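Local coordinates for protein beta-N-acetylhexosaminidase (Arthrobacter aurescens, PDB 3RCN) that probably hydrolyses terminal non-reducing N-acetyl-hexosamine residues from N-acetyl-beta-D-hexosaminides, as a member of glycosyl hydrolase family 20, at residues G395-M400 against R448-Q453; F293-L298 against G349-H354; G29-A34 against A58-R63. All coordinates share one frame; numbering follows the deposited sequence.

One chain offers three ways for distant segments to meet. Contacts 1 and 2 both belong to the catalytic barrel: contact 1, the most interior, about 15 Å from the centre of the chain, joins two parallel strands through backbone bonds and buried aliphatic groups, whereas contact 2 joins two helices of the outer layer, where leucines pack inward and an arginine, a histidine and a water take over toward the surface. Contact 3, in the N-terminal domain, is the most peripheral, about 33 Å from that centre and beside the second subunit. There a short strand meets an irregular loop, side chains are small, and two waters bridge where direct bonding stops. The three pairs share no helix or strand.

Contact 1: G395-M400 against R448-Q453; sequences GYDVVM and RLLGAQ
Arg-448 opens the pairing with its backbone: its O receives the N-H of Val-398 at 3.1 Å (N to O), a nearly straight bond of 167°. Its guanidinium turns back so that Leu-450 CD2 lies over one face, toward its rim, while the Asp-397 carboxylate stands almost perpendicular to it, with OD2 4.4 Å from NH1, too far for a salt bridge. Leu-449 brings CD2 to strand 397-400, where it meets Val-398 CG1 at 3.9 Å and the CG of Met-400, modelled as selenomethionine. Val-398 meets it because its CG1 stands anti to the backbone N (chi1 172°). At Leu-450 the strand kinks: its N still reaches Val-398 O, at 2.9 Å, but its CB points toward strand 397-400 and rests on Val-399 CG1 at 3.8 Å. Gly-451 offers its O to Met-400 N, and beyond Ala-452, Gln-453 N returns a bond of 2.9 Å to Met-400 O. Between the pairs Val-398/Leu-449 and Met-400/Ala-452, Leu-450 and Gly-451 together stand opposite Val-399 alone, a beta bulge. The Gln-453 amide continues to Tyr-140 OH on strand 140-146. Parallel strands with helix 385-393 outside, on Val-398, are the hallmark of the TIM barrel, here near its closure.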
ATOM      1  N   GLY A 395      23.227 -23.099  26.216  1.00 75.64           N
ATOM      2  CA  GLY A 395      23.899 -22.998  24.925  1.00 74.25           C
ATOM      3  C   GLY A 395      23.043 -22.538  23.748  1.00 71.90           C
ATOM      4  O   GLY A 395      23.525 -22.416  22.618  1.00 69.55           O
ATOM      5  N   TYR A 396      21.764 -22.297  24.005  1.00 67.07           N
ATOM      6  CA  TYR A 396      20.882 -21.799  22.971  1.00 62.89           C
ATOM      7  C   TYR A 396      21.242 -20.345  22.679  1.00 61.18           C
ATOM      8  O   TYR A 396      21.539 -19.582  23.600  1.00 61.37           O
ATOM      9  CB  TYR A 396      19.415 -21.930  23.404  1.00 71.08           C
ATOM     10  CG  TYR A 396      18.960 -23.365  23.596  1.00 89.57           C
ATOM     11  CD1 TYR A 396      19.829 -24.426  23.348  1.00 97.86           C
ATOM     12  CD2 TYR A 396      17.662 -23.662  24.014  1.00 94.14           C
ATOM     13  CE1 TYR A 396      19.430 -25.743  23.518  1.00103.92           C
ATOM     14  CE2 TYR A 396      17.248 -24.980  24.185  1.00100.09           C
ATOM     15  CZ  TYR A 396      18.139 -26.016  23.935  1.00108.79           C
ATOM     16  OH  TYR A 396      17.750 -27.332  24.099  1.00114.61           O
ATOM     17  N   ASP A 397      21.247 -19.971  21.400  1.00 57.46           N
ATOM     18  CA  ASP A 397      21.357 -18.559  21.018  1.00 51.47           C
ATOM     19  C   ASP A 397      20.049 -17.842  21.334  1.00 43.05           C
ATOM     20  O   ASP A 397      18.973 -18.399  21.181  1.00 45.83           O
ATOM     21  CB  ASP A 397      21.708 -18.391  19.537  1.00 53.33           C
ATOM     22  CG  ASP A 397      23.163 -18.715  19.238  1.00 65.28           C
ATOM     23  OD1 ASP A 397      23.996 -18.681  20.171  1.00 75.12           O
ATOM     24  OD2 ASP A 397      23.475 -19.004  18.065  1.00 66.43           O
ATOM     25  N   VAL A 398      20.155 -16.603  21.782  1.00 36.36           N
ATOM     26  CA  VAL A 398      19.008 -15.882  22.297  1.00 34.30           C
ATOM     27  C   VAL A 398      18.792 -14.538  21.575  1.00 41.75           C
ATOM     28  O   VAL A 398      19.746 -13.868  21.181  1.00 44.79           O
ATOM     29  CB  VAL A 398      19.201 -15.634  23.801  1.00 32.65           C
ATOM     30  CG1 VAL A 398      18.128 -14.708  24.358  1.00 31.71           C
ATOM     31  CG2 VAL A 398      19.222 -16.952  24.543  1.00 33.50           C
ATOM     32  N   VAL A 399      17.529 -14.174  21.380  1.00 40.06           N
ATOM     33  CA  VAL A 399      17.152 -12.813  21.033  1.00 42.67           C
ATOM     34  C   VAL A 399      16.067 -12.388  22.019  1.00 44.19           C
ATOM     35  O   VAL A 399      15.141 -13.155  22.291  1.00 37.88           O
ATOM     36  CB  VAL A 399      16.635 -12.711  19.590  1.00 48.82           C
ATOM     37  CG1 VAL A 399      17.716 -13.129  18.624  1.00 47.59           C
ATOM     38  CG2 VAL A 399      15.426 -13.583  19.402  1.00 54.43           C
HETATM   39  N   MSE A 400      16.193 -11.191  22.586  1.00 45.72           N
HETATM   40  CA  MSE A 400      15.226 -10.733  23.582  1.00 45.19           C
HETATM   41  C   MSE A 400      14.019 -10.025  22.958  1.00 47.87           C
HETATM   42  O   MSE A 400      14.153  -9.133  22.115  1.00 38.58           O
HETATM   43  CB  MSE A 400      15.884  -9.807  24.601  1.00 29.10           C
HETATM   44  CG  MSE A 400      17.050 -10.424  25.328  1.00 41.73           C
HETATM   45 SE   MSE A 400      16.496 -11.875  26.508  0.69 49.83          SE
HETATM   46  CE  MSE A 400      15.172 -10.862  27.547  1.00 81.09           C
ATOM     47  N   ARG A 448      24.945 -17.414  22.952  1.00 54.52           N
ATOM     48  CA  ARG A 448      25.272 -16.015  22.678  1.00 48.22           C
ATOM     49  C   ARG A 448      24.052 -15.161  22.382  1.00 51.02           C
ATOM     50  O   ARG A 448      23.073 -15.637  21.811  1.00 47.57           O
ATOM     51  CB  ARG A 448      26.310 -15.885  21.556  1.00 56.83           C
ATOM     52  CG  ARG A 448      26.112 -16.810  20.363  1.00 70.07           C
ATOM     53  CD  ARG A 448      27.244 -16.642  19.353  1.00 81.12           C
ATOM     54  NE  ARG A 448      27.307 -15.279  18.822  1.00 93.01           N
ATOM     55  CZ  ARG A 448      26.859 -14.917  17.620  1.00100.53           C
ATOM     56  NH1 ARG A 448      26.317 -15.821  16.813  1.00103.17           N
ATOM     57  NH2 ARG A 448      26.958 -13.654  17.217  1.00100.17           N
ATOM     58  N   LEU A 449      24.133 -13.887  22.759  1.00 52.89           N
ATOM     59  CA  LEU A 449      23.028 -12.961  22.552  1.00 49.65           C
ATOM     60  C   LEU A 449      23.177 -12.362  21.173  1.00 50.68           C
ATOM     61  O   LEU A 449      24.144 -11.648  20.894  1.00 55.94           O
ATOM     62  CB  LEU A 449      23.065 -11.841  23.584  1.00 54.80           C
ATOM     63  CG  LEU A 449      21.808 -11.658  24.421  1.00 66.71           C
ATOM     64  CD1 LEU A 449      21.824 -10.308  25.109  1.00 74.13           C
ATOM     65  CD2 LEU A 449      20.597 -11.772  23.530  1.00 69.10           C
ATOM     66  N   LEU A 450      22.222 -12.666  20.304  1.00 42.55           N
ATOM     67  CA  LEU A 450      22.244 -12.160  18.946  1.00 38.59           C
ATOM     68  C   LEU A 450      21.716 -10.728  18.854  1.00 35.63           C
ATOM     69  O   LEU A 450      22.186  -9.934  18.034  1.00 40.95           O
ATOM     70  CB  LEU A 450      21.434 -13.081  18.043  1.00 39.20           C
ATOM     71  CG  LEU A 450      21.890 -14.528  18.050  1.00 37.86           C
ATOM     72  CD1 LEU A 450      21.253 -15.264  16.896  1.00 38.62           C
ATOM     73  CD2 LEU A 450      23.400 -14.550  17.958  1.00 34.86           C
ATOM     74  N   GLY A 451      20.734 -10.414  19.692  1.00 32.09           N
ATOM     75  CA  GLY A 451      20.041  -9.142  19.608  1.00 41.05           C
ATOM     76  C   GLY A 451      18.646  -9.159  20.219  1.00 40.37           C
ATOM     77  O   GLY A 451      18.344  -9.936  21.141  1.00 35.60           O
ATOM     78  N   ALA A 452      17.803  -8.266  19.710  1.00 32.97           N
ATOM     79  CA  ALA A 452      16.450  -8.089  20.229  1.00 41.42           C
ATOM     80  C   ALA A 452      15.419  -7.969  19.108  1.00 40.22           C
ATOM     81  O   ALA A 452      15.771  -7.865  17.933  1.00 36.44           O
ATOM     82  CB  ALA A 452      16.378  -6.878  21.170  1.00 39.97           C
ATOM     83  N   GLN A 453      14.144  -8.042  19.476  1.00 38.92           N
ATOM     84  CA  GLN A 453      13.077  -7.977  18.497  1.00 42.30           C
ATOM     85  C   GLN A 453      11.800  -7.387  19.103  1.00 43.39           C
ATOM     86  O   GLN A 453      11.470  -7.654  20.257  1.00 45.41           O
ATOM     87  CB  GLN A 453      12.855  -9.385  17.956  1.00 40.03           C
ATOM     88  CG  GLN A 453      11.598  -9.629  17.189  1.00 43.36           C
ATOM     89  CD  GLN A 453      11.481 -11.096  16.820  1.00 47.80           C
ATOM     90  OE1 GLN A 453      12.378 -11.655  16.187  1.00 50.46           O
ATOM     91  NE2 GLN A 453      10.392 -11.738  17.238  1.00 44.73           N
TER

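Contact 2: F293-L298 against G349-H354; sequences FYRNVL and GQLALH
His-354 holds its ring away from its own backbone N (chi1 179°), which carries it across to segment 293-298, and Arg-295, whose chain runs extended from CG to NE, lays its methylenes over that ring. Arg-295 CB is 3.9 Å from the ring centroid and 15° off the normal, a CH-pi contact over the face. The imidazole NE2 has its stronger partner in Asp-299 OD1, one turn beyond Arg-295, and adds a weak, bent hydrogen bond to Arg-295 O at 3.3 Å. Beyond the ring the guanidinium reaches a water lying in its plane at the edge: NH2 donates to this water at 3.1 Å, and the water donates to Gln-350 O at 2.9 Å, a bridge that ties the side chain of one helix to the backbone of the other. Deeper in, the contact turns apolar. Leu-351 CD2 touches Tyr-294 CB and, also at 4.0 Å, Leu-298 CD1, the two leucines crossing at about a right angle. Over these segments the axes pass 10.3 Å apart, inclined at 35° and running broadly the same way. Leu-298 and Leu-351 both rest on Leu-312, so helices 288-304 and 342-357 lie together against strand 309-313 of the barrel.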
ATOM      1  N   PHE A 293       3.018 -34.515   7.473  1.00 35.08           N
ATOM      2  CA  PHE A 293       2.350 -33.359   6.916  1.00 37.78           C
ATOM      3  C   PHE A 293       3.265 -32.147   7.010  1.00 39.58           C
ATOM      4  O   PHE A 293       3.505 -31.456   6.021  1.00 37.03           O
ATOM      5  CB  PHE A 293       1.051 -33.104   7.674  1.00 38.43           C
ATOM      6  CG  PHE A 293       0.199 -32.038   7.065  1.00 44.10           C
ATOM      7  CD1 PHE A 293       0.375 -30.706   7.416  1.00 46.99           C
ATOM      8  CD2 PHE A 293      -0.784 -32.361   6.143  1.00 39.54           C
ATOM      9  CE1 PHE A 293      -0.412 -29.715   6.853  1.00 37.16           C
ATOM     10  CE2 PHE A 293      -1.574 -31.373   5.580  1.00 33.96           C
ATOM     11  CZ  PHE A 293      -1.383 -30.050   5.937  1.00 32.90           C
ATOM     12  N   TYR A 294       3.794 -31.908   8.202  1.00 33.38           N
ATOM     13  CA  TYR A 294       4.566 -30.706   8.440  1.00 30.30           C
ATOM     14  C   TYR A 294       5.991 -30.759   7.898  1.00 32.20           C
ATOM     15  O   TYR A 294       6.624 -29.723   7.751  1.00 37.41           O
ATOM     16  CB  TYR A 294       4.553 -30.354   9.917  1.00 26.13           C
ATOM     17  CG  TYR A 294       3.302 -29.631  10.311  1.00 27.82           C
ATOM     18  CD1 TYR A 294       2.201 -30.324  10.784  1.00 30.36           C
ATOM     19  CD2 TYR A 294       3.208 -28.249  10.185  1.00 29.10           C
ATOM     20  CE1 TYR A 294       1.042 -29.667  11.134  1.00 34.79           C
ATOM     21  CE2 TYR A 294       2.048 -27.576  10.531  1.00 25.83           C
ATOM     22  CZ  TYR A 294       0.970 -28.293  11.004  1.00 33.59           C
ATOM     23  OH  TYR A 294      -0.183 -27.643  11.358  1.00 32.62           O
ATOM     24  N   ARG A 295       6.488 -31.951   7.595  1.00 26.92           N
ATOM     25  CA  ARG A 295       7.765 -32.076   6.895  1.00 33.87           C
ATOM     26  C   ARG A 295       7.552 -31.651   5.464  1.00 34.33           C
ATOM     27  O   ARG A 295       8.394 -30.969   4.879  1.00 37.47           O
ATOM     28  CB  ARG A 295       8.290 -33.512   6.885  1.00 35.52           C
ATOM     29  CG  ARG A 295       8.779 -34.037   8.202  1.00 37.08           C
ATOM     30  CD  ARG A 295       9.453 -35.383   7.975  1.00 36.97           C
ATOM     31  NE  ARG A 295       9.903 -35.970   9.220  1.00 35.15           N
ATOM     32  CZ  ARG A 295       9.290 -36.987   9.807  1.00 45.19           C
ATOM     33  NH1 ARG A 295       8.221 -37.517   9.215  1.00 37.28           N
ATOM     34  NH2 ARG A 295       9.754 -37.476  10.965  1.00 42.05           N
ATOM     35  N   ASN A 296       6.419 -32.065   4.903  1.00 30.79           N
ATOM     36  CA  ASN A 296       6.038 -31.631   3.561  1.00 36.18           C
ATOM     37  C   ASN A 296       5.826 -30.110   3.466  1.00 39.68           C
ATOM     38  O   ASN A 296       6.216 -29.484   2.482  1.00 41.33           O
ATOM     39  CB  ASN A 296       4.815 -32.402   3.070  1.00 34.44           C
ATOM     40  CG  ASN A 296       5.142 -33.852   2.752  1.00 40.02           C
ATOM     41  OD1 ASN A 296       6.258 -34.168   2.350  1.00 35.44           O
ATOM     42  ND2 ASN A 296       4.172 -34.738   2.938  1.00 45.68           N
ATOM     43  N   VAL A 297       5.230 -29.522   4.499  1.00 33.94           N
ATOM     44  CA  VAL A 297       5.078 -28.080   4.548  1.00 33.77           C
ATOM     45  C   VAL A 297       6.452 -27.433   4.631  1.00 35.75           C
ATOM     46  O   VAL A 297       6.740 -26.473   3.914  1.00 30.35           O
ATOM     47  CB  VAL A 297       4.221 -27.635   5.752  1.00 32.60           C
ATOM     48  CG1 VAL A 297       4.426 -26.168   6.036  1.00 28.38           C
ATOM     49  CG2 VAL A 297       2.753 -27.941   5.511  1.00 25.27           C
ATOM     50  N   LEU A 298       7.319 -27.965   5.486  1.00 30.91           N
ATOM     51  CA  LEU A 298       8.607 -27.310   5.686  1.00 33.02           C
ATOM     52  C   LEU A 298       9.528 -27.482   4.481  1.00 37.46           C
ATOM     53  O   LEU A 298      10.505 -26.748   4.338  1.00 40.02           O
ATOM     54  CB  LEU A 298       9.294 -27.794   6.956  1.00 33.04           C
ATOM     55  CG  LEU A 298       8.687 -27.373   8.292  1.00 32.12           C
ATOM     56  CD1 LEU A 298       9.357 -28.163   9.412  1.00 34.41           C
ATOM     57  CD2 LEU A 298       8.809 -25.879   8.528  1.00 31.92           C
ATOM     58  N   GLY A 349      11.153 -31.264  18.126  1.00 36.16           N
ATOM     59  CA  GLY A 349      12.495 -31.781  17.899  1.00 25.34           C
ATOM     60  C   GLY A 349      12.596 -32.551  16.601  1.00 32.10           C
ATOM     61  O   GLY A 349      13.559 -32.382  15.862  1.00 37.48           O
ATOM     62  N   GLN A 350      11.604 -33.397  16.322  1.00 38.02           N
ATOM     63  CA  GLN A 350      11.550 -34.123  15.052  1.00 40.45           C
ATOM     64  C   GLN A 350      11.528 -33.160  13.866  1.00 38.84           C
ATOM     65  O   GLN A 350      12.235 -33.351  12.872  1.00 33.78           O
ATOM     66  CB  GLN A 350      10.334 -35.049  14.982  1.00 32.35           C
ATOM     67  CG  GLN A 350      10.345 -36.211  15.968  1.00 39.61           C
ATOM     68  CD  GLN A 350      11.525 -37.155  15.789  1.00 42.25           C
ATOM     69  OE1 GLN A 350      12.446 -37.165  16.612  1.00 37.70           O
ATOM     70  NE2 GLN A 350      11.502 -37.960  14.719  1.00 39.61           N
ATOM     71  N   LEU A 351      10.719 -32.116  13.966  1.00 34.64           N
ATOM     72  CA  LEU A 351      10.723 -31.114  12.915  1.00 33.85           C
ATOM     73  C   LEU A 351      12.054 -30.360  12.870  1.00 34.08           C
ATOM     74  O   LEU A 351      12.595 -30.117  11.791  1.00 31.88           O
ATOM     75  CB  LEU A 351       9.535 -30.173  13.062  1.00 37.95           C
ATOM     76  CG  LEU A 351       8.184 -30.853  12.823  1.00 37.33           C
ATOM     77  CD1 LEU A 351       7.065 -29.873  13.089  1.00 34.61           C
ATOM     78  CD2 LEU A 351       8.090 -31.448  11.412  1.00 29.59           C
ATOM     79  N   ALA A 352      12.595 -30.015  14.037  1.00 34.02           N
ATOM     80  CA  ALA A 352      13.907 -29.362  14.088  1.00 33.66           C
ATOM     81  C   ALA A 352      14.972 -30.205  13.397  1.00 32.98           C
ATOM     82  O   ALA A 352      15.866 -29.671  12.731  1.00 29.00           O
ATOM     83  CB  ALA A 352      14.319 -29.041  15.525  1.00 22.16           C
ATOM     84  N   LEU A 353      14.863 -31.523  13.560  1.00 35.58           N
ATOM     85  CA  LEU A 353      15.763 -32.470  12.908  1.00 35.68           C
ATOM     86  C   LEU A 353      15.589 -32.389  11.387  1.00 41.57           C
ATOM     87  O   LEU A 353      16.563 -32.432  10.640  1.00 43.61           O
ATOM     88  CB  LEU A 353      15.473 -33.896  13.386  1.00 29.29           C
ATOM     89  CG  LEU A 353      16.536 -34.670  14.167  1.00 42.00           C
ATOM     90  CD1 LEU A 353      17.288 -33.773  15.129  1.00 47.52           C
ATOM     91  CD2 LEU A 353      15.895 -35.833  14.915  1.00 37.99           C
ATOM     92  N   HIS A 354      14.344 -32.272  10.932  1.00 37.98           N
ATOM     93  CA  HIS A 354      14.066 -32.230   9.500  1.00 33.84           C
ATOM     94  C   HIS A 354      14.648 -30.950   8.899  1.00 37.88           C
ATOM     95  O   HIS A 354      15.234 -30.964   7.816  1.00 38.94           O
ATOM     96  CB  HIS A 354      12.564 -32.341   9.245  1.00 31.79           C
ATOM     97  CG  HIS A 354      12.193 -32.288   7.798  1.00 43.26           C
ATOM     98  ND1 HIS A 354      12.565 -33.263   6.895  1.00 44.46           N
ATOM     99  CD2 HIS A 354      11.493 -31.374   7.088  1.00 46.65           C
ATOM    100  CE1 HIS A 354      12.106 -32.955   5.700  1.00 42.92           C
ATOM    101  NE2 HIS A 354      11.451 -31.809   5.788  1.00 46.39           N
TER
HETATM  102  O   HOH W   1      12.329 -35.727  11.226  1.00 41.44           O

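Contact 3: G29-A34 against A58-R63; sequences GTSVGA and APAPAR
Val-32 and Ala-58 mark the start of the close part of this contact, where Val-32 N donates to Ala-58 O at 3.0 Å. A longer bond runs back from Ala-60 N to Val-32 O, at 3.3 Å, its donor 65° out of the carbonyl plane; the same oxygen also receives a C-H contact from Pro-59 CA and a hydrogen bond from Arg-42 NE of helix 39-53. Gly-33, lacking a side chain, lets the loop come right up to it, its CA 3.8 Å from Ala-62 CA, and Ala-62 CB settles against the backbone of Ala-34. The Ser-31 hydroxyl, turned between the backbone N and the carbonyl carbon (chi1 66°), lies beside Ala-60 CB. At the ends, waters replace direct bonds. One accepts from Ala-58 N at 3.1 Å and reaches Thr-30 O; another accepts from Ala-34 N at 3.0 Å and donates to Ala-60 O. Ala-58 and Pro-59 also pack on Pro-59 and Ala-58 of the second subunit. Strand 32-34, outermost in its sheet within this chain, helix 39-53 and the parallel strand 67-71 form a beta-alpha-beta crossover, with this loop on the return, in the alpha/beta N-terminal domain of family 20 hexosaminidases.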
ATOM      1  N   GLY A  29      22.857  16.250 -12.621  1.00 51.57           N
ATOM      2  CA  GLY A  29      23.930  15.523 -13.285  1.00 54.89           C
ATOM      3  C   GLY A  29      24.706  14.573 -12.375  1.00 57.33           C
ATOM      4  O   GLY A  29      25.584  13.827 -12.823  1.00 60.59           O
ATOM      5  N   THR A  30      24.367  14.592 -11.092  1.00 47.54           N
ATOM      6  CA  THR A  30      25.031  13.767 -10.106  1.00 46.86           C
ATOM      7  C   THR A  30      25.049  12.300 -10.532  1.00 53.22           C
ATOM      8  O   THR A  30      24.012  11.729 -10.877  1.00 50.63           O
ATOM      9  CB  THR A  30      24.314  13.878  -8.756  1.00 49.05           C
ATOM     10  OG1 THR A  30      24.436  15.217  -8.260  1.00 50.19           O
ATOM     11  CG2 THR A  30      24.914  12.908  -7.750  1.00 49.13           C
ATOM     12  N   SER A  31      26.229  11.688 -10.467  1.00 53.30           N
ATOM     13  CA  SER A  31      26.429  10.319 -10.934  1.00 52.25           C
ATOM     14  C   SER A  31      26.755   9.448  -9.736  1.00 53.92           C
ATOM     15  O   SER A  31      27.194   9.961  -8.710  1.00 65.63           O
ATOM     16  CB  SER A  31      27.562  10.255 -11.965  1.00 52.26           C
ATOM     17  OG  SER A  31      28.820  10.577 -11.383  1.00 56.29           O
ATOM     18  N   VAL A  32      26.504   8.146  -9.842  1.00 45.77           N
ATOM     19  CA  VAL A  32      26.728   7.232  -8.721  1.00 38.32           C
ATOM     20  C   VAL A  32      27.733   6.144  -9.073  1.00 43.60           C
ATOM     21  O   VAL A  32      27.475   5.323  -9.947  1.00 47.61           O
ATOM     22  CB  VAL A  32      25.406   6.576  -8.284  1.00 34.00           C
ATOM     23  CG1 VAL A  32      25.586   5.877  -6.975  1.00 35.47           C
ATOM     24  CG2 VAL A  32      24.316   7.637  -8.153  1.00 30.85           C
ATOM     25  N   GLY A  33      28.902   6.172  -8.437  1.00 50.66           N
ATOM     26  CA  GLY A  33      29.881   5.099  -8.579  1.00 51.53           C
ATOM     27  C   GLY A  33      29.852   4.040  -7.488  1.00 48.65           C
ATOM     28  O   GLY A  33      29.467   4.321  -6.363  1.00 52.07           O
ATOM     29  N   ALA A  34      30.286   2.823  -7.795  1.00 44.80           N
ATOM     30  CA  ALA A  34      30.443   1.814  -6.745  1.00 41.37           C
ATOM     31  C   ALA A  34      31.488   0.745  -7.067  1.00 40.08           C
ATOM     32  O   ALA A  34      31.680   0.380  -8.225  1.00 46.49           O
ATOM     33  CB  ALA A  34      29.096   1.173  -6.404  1.00 38.53           C
ATOM     34  N   ALA A  58      23.004   8.291 -13.318  1.00 49.56           N
ATOM     35  CA  ALA A  58      23.756   7.332 -14.111  1.00 50.21           C
ATOM     36  C   ALA A  58      25.058   6.979 -13.417  1.00 54.74           C
ATOM     37  O   ALA A  58      25.655   7.820 -12.738  1.00 57.00           O
ATOM     38  CB  ALA A  58      24.045   7.903 -15.500  1.00 45.22           C
ATOM     39  N   PRO A  59      25.511   5.733 -13.602  1.00 54.69           N
ATOM     40  CA  PRO A  59      26.743   5.206 -13.011  1.00 58.88           C
ATOM     41  C   PRO A  59      27.965   5.889 -13.588  1.00 56.24           C
ATOM     42  O   PRO A  59      27.967   6.281 -14.753  1.00 55.92           O
ATOM     43  CB  PRO A  59      26.732   3.744 -13.450  1.00 63.83           C
ATOM     44  CG  PRO A  59      25.977   3.776 -14.751  1.00 62.20           C
ATOM     45  CD  PRO A  59      24.887   4.769 -14.523  1.00 57.20           C
ATOM     46  N   ALA A  60      28.994   6.030 -12.769  1.00 59.01           N
ATOM     47  CA  ALA A  60      30.268   6.564 -13.220  1.00 60.89           C
ATOM     48  C   ALA A  60      31.353   5.708 -12.586  1.00 60.74           C
ATOM     49  O   ALA A  60      31.071   4.958 -11.654  1.00 62.90           O
ATOM     50  CB  ALA A  60      30.407   8.025 -12.805  1.00 56.48           C
ATOM     51  N   PRO A  61      32.593   5.781 -13.098  1.00 62.27           N
ATOM     52  CA  PRO A  61      33.646   5.029 -12.385  1.00 53.83           C
ATOM     53  C   PRO A  61      33.701   5.449 -10.907  1.00 59.44           C
ATOM     54  O   PRO A  61      33.617   6.639 -10.599  1.00 70.26           O
ATOM     55  CB  PRO A  61      34.929   5.424 -13.129  1.00 42.60           C
ATOM     56  CG  PRO A  61      34.445   5.811 -14.525  1.00 42.17           C
ATOM     57  CD  PRO A  61      33.089   6.433 -14.327  1.00 36.77           C
ATOM     58  N   ALA A  62      33.847   4.481 -10.014  1.00 57.17           N
ATOM     59  CA  ALA A  62      33.679   4.691  -8.574  1.00 60.07           C
ATOM     60  C   ALA A  62      34.436   5.869  -7.942  1.00 63.71           C
ATOM     61  O   ALA A  62      33.858   6.618  -7.162  1.00 68.23           O
ATOM     62  CB  ALA A  62      33.981   3.390  -7.810  1.00 51.71           C
ATOM     63  N   ARG A  63      35.720   6.019  -8.250  1.00 63.91           N
ATOM     64  CA  ARG A  63      36.525   7.070  -7.629  1.00 64.38           C
ATOM     65  C   ARG A  63      36.175   8.429  -8.213  1.00 66.99           C
ATOM     66  O   ARG A  63      36.511   9.465  -7.642  1.00 69.92           O
ATOM     67  CB  ARG A  63      38.015   6.803  -7.840  1.00 64.10           C
ATOM     68  CG  ARG A  63      38.445   5.401  -7.478  1.00 73.38           C
ATOM     69  CD  ARG A  63      38.402   5.159  -5.975  1.00 78.88           C
ATOM     70  NE  ARG A  63      38.651   3.754  -5.651  1.00 86.29           N
ATOM     71  CZ  ARG A  63      38.614   3.250  -4.422  1.00 90.54           C
ATOM     72  NH1 ARG A  63      38.342   4.037  -3.390  1.00 98.91           N
ATOM     73  NH2 ARG A  63      38.843   1.962  -4.221  1.00 83.90           N
TER
HETATM   74  O   HOH W   2      23.883  11.174 -14.054  1.00 50.08           O
HETATM   75  O   HOH W   3      31.415   2.259 -10.463  1.00 53.95           O